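Local coordinates for putative secreted endoglycosylceramidase (Rhodococcus hoagii, PDB 6JYZ), which probably hydrolyses the glycosidic bond between the sugar and the ceramide of galactosylceramide-type glycolipids, as a glycoside hydrolase of family 5, at residues P305-G310 and R344-A349. Residues are numbered along the deposited sequence; the frame is centred on the assembly and turned at random.
Sequences PSIEDG and RRFVDA
R345 meets E308 in a side-on salt bridge, two nitrogens to two oxygens: NH2 of R345 donates to OE1 of E308 (2.8 Å, nearly straight at 169°) and NE of R345 to OE2 of E308 (2.9 Å). Both oxygens use their syn lone pairs, and the carboxylate and guanidinium planes lie only 10° apart. The bend of R345 at chi3 (61°) turns its guanidinium toward E308, across the gap between the helices. A water donates to E308 OE2 and to the backbone O of R345, so OE2 takes two bonds. NH2 of R345 also hydrogen-bonds OE1 of Q296, the same oxygen that accepts from the backbone N of I307. The contact joins the first turn of helix 307-321 to helix 336-353, which flank strand 326-330 in sequence and are neighbours in the (beta/alpha)8 barrel of family 5. S306 N-caps helix 307-321, its OG accepting from D309 N (3.0 Å). I307 supplies the carbon packing: CD1 rests over the centre of one guanidinium face, 3.7 Å from R345 CZ, while CG2 makes apolar contact with F346 CD2, obliquely at 4.2 Å. F346 also stacks on W330. A leucine in place of R345 would probably leave the E308 carboxylate without its charged mate and freer to turn.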
loop_
_atom_site.group_PDB
_atom_site.type_symbol
_atom_site.label_atom_id
_atom_site.label_comp_id
_atom_site.label_asym_id
_atom_site.label_seq_id
_atom_site.Cartn_x
_atom_site.Cartn_y
_atom_site.Cartn_z
ATOM N N PRO A 305 1.457 -8.772 -19.073
ATOM C CA PRO A 305 2.508 -7.818 -19.433
ATOM C C PRO A 305 3.803 -8.159 -18.735
ATOM O O PRO A 305 3.851 -8.786 -17.690
ATOM C CB PRO A 305 2.041 -6.446 -18.859
ATOM C CG PRO A 305 0.548 -6.651 -18.537
ATOM C CD PRO A 305 0.380 -8.108 -18.285
ATOM N N SER A 306 4.912 -7.685 -19.355
ATOM C CA SER A 306 6.184 -7.761 -18.646
ATOM C C SER A 306 6.198 -6.737 -17.488
ATOM O O SER A 306 5.323 -5.868 -17.433
ATOM C CB SER A 306 7.341 -7.402 -19.573
ATOM O OG SER A 306 7.222 -6.056 -19.993
ATOM N N ILE A 307 7.208 -6.843 -16.629
ATOM C CA ILE A 307 7.280 -5.848 -15.528
ATOM C C ILE A 307 7.248 -4.471 -16.167
ATOM O O ILE A 307 6.537 -3.558 -15.742
ATOM C CB ILE A 307 8.600 -6.044 -14.769
ATOM C CG1 ILE A 307 8.586 -7.372 -14.032
ATOM C CG2 ILE A 307 8.800 -4.875 -13.791
ATOM C CD1 ILE A 307 9.914 -7.701 -13.374
ATOM N N GLU A 308 8.087 -4.225 -17.209
ATOM C CA GLU A 308 8.260 -2.891 -17.738
ATOM C C GLU A 308 7.019 -2.416 -18.483
ATOM O O GLU A 308 6.654 -1.245 -18.423
ATOM C CB GLU A 308 9.493 -2.834 -18.664
ATOM C CG GLU A 308 10.816 -3.031 -17.901
ATOM C CD GLU A 308 11.156 -4.493 -17.595
ATOM O OE1 GLU A 308 10.475 -5.452 -18.042
ATOM O OE2 GLU A 308 12.118 -4.698 -16.726
ATOM N N ASP A 309 6.337 -3.330 -19.192
ATOM C CA ASP A 309 5.076 -2.939 -19.815
ATOM C C ASP A 309 3.996 -2.670 -18.760
ATOM O O ASP A 309 3.165 -1.819 -18.989
ATOM C CB ASP A 309 4.613 -3.972 -20.853
ATOM C CG ASP A 309 5.379 -3.760 -22.201
ATOM O OD1 ASP A 309 5.906 -2.627 -22.466
ATOM O OD2 ASP A 309 5.405 -4.690 -22.943
ATOM N N GLY A 310 4.021 -3.400 -17.673
ATOM C CA GLY A 310 3.065 -3.114 -16.582
ATOM C C GLY A 310 3.215 -1.681 -16.075
ATOM O O GLY A 310 2.227 -1.001 -15.812
ATOM N N ARG A 344 14.985 -6.313 -8.890
ATOM C CA ARG A 344 15.871 -5.304 -9.402
ATOM C C ARG A 344 15.267 -4.572 -10.585
ATOM O O ARG A 344 15.357 -3.345 -10.645
ATOM C CB ARG A 344 17.204 -6.012 -9.751
ATOM C CG ARG A 344 18.228 -5.030 -10.335
ATOM C CD ARG A 344 19.508 -5.830 -10.672
ATOM N NE ARG A 344 20.480 -5.042 -11.398
ATOM C CZ ARG A 344 21.775 -5.365 -11.527
ATOM N NH1 ARG A 344 22.258 -6.452 -10.934
ATOM N NH2 ARG A 344 22.577 -4.582 -12.238
ATOM N N ARG A 345 14.689 -5.306 -11.527
ATOM C CA ARG A 345 14.030 -4.678 -12.650
ATOM C C ARG A 345 12.896 -3.734 -12.197
ATOM O O ARG A 345 12.674 -2.691 -12.783
ATOM C CB ARG A 345 13.419 -5.743 -13.606
ATOM C CG ARG A 345 14.505 -6.441 -14.443
ATOM C CD ARG A 345 13.947 -7.712 -15.070
ATOM N NE ARG A 345 12.844 -7.453 -15.971
ATOM C CZ ARG A 345 11.947 -8.356 -16.335
ATOM N NH1 ARG A 345 12.124 -9.618 -15.927
ATOM N NH2 ARG A 345 10.963 -8.064 -17.176
ATOM N N PHE A 346 12.154 -4.178 -11.144
ATOM C CA PHE A 346 11.076 -3.329 -10.643
ATOM C C PHE A 346 11.574 -1.983 -10.097
ATOM O O PHE A 346 11.047 -0.961 -10.426
ATOM C CB PHE A 346 10.295 -4.155 -9.628
ATOM C CG PHE A 346 8.983 -3.492 -9.278
ATOM C CD1 PHE A 346 8.898 -2.422 -8.381
ATOM C CD2 PHE A 346 7.798 -3.943 -9.872
ATOM C CE1 PHE A 346 7.695 -1.806 -8.084
ATOM C CE2 PHE A 346 6.584 -3.328 -9.554
ATOM C CZ PHE A 346 6.541 -2.259 -8.686
ATOM N N VAL A 347 12.600 -2.092 -9.224
ATOM C CA VAL A 347 13.160 -0.835 -8.694
ATOM C C VAL A 347 13.726 0.059 -9.810
ATOM O O VAL A 347 13.525 1.280 -9.801
ATOM C CB VAL A 347 14.177 -1.156 -7.589
ATOM C CG1 VAL A 347 14.832 0.161 -7.100
ATOM C CG2 VAL A 347 13.514 -1.899 -6.448
ATOM N N ASP A 348 14.385 -0.588 -10.792
ATOM C CA ASP A 348 14.865 0.200 -11.915
ATOM C C ASP A 348 13.752 0.946 -12.597
ATOM O O ASP A 348 13.911 2.100 -12.970
ATOM C CB ASP A 348 15.541 -0.679 -12.980
ATOM C CG ASP A 348 16.868 -1.339 -12.596
ATOM O OD1 ASP A 348 17.414 -1.093 -11.502
ATOM O OD2 ASP A 348 17.302 -2.243 -13.417
ATOM N N ALA A 349 12.585 0.275 -12.765
ATOM C CA ALA A 349 11.477 0.935 -13.439
ATOM C C ALA A 349 10.836 2.033 -12.550
ATOM O O ALA A 349 10.407 3.055 -13.058
ATOM C CB ALA A 349 10.452 -0.139 -13.803
HETATM O O HOH W 1 13.291 -2.546 -15.516
#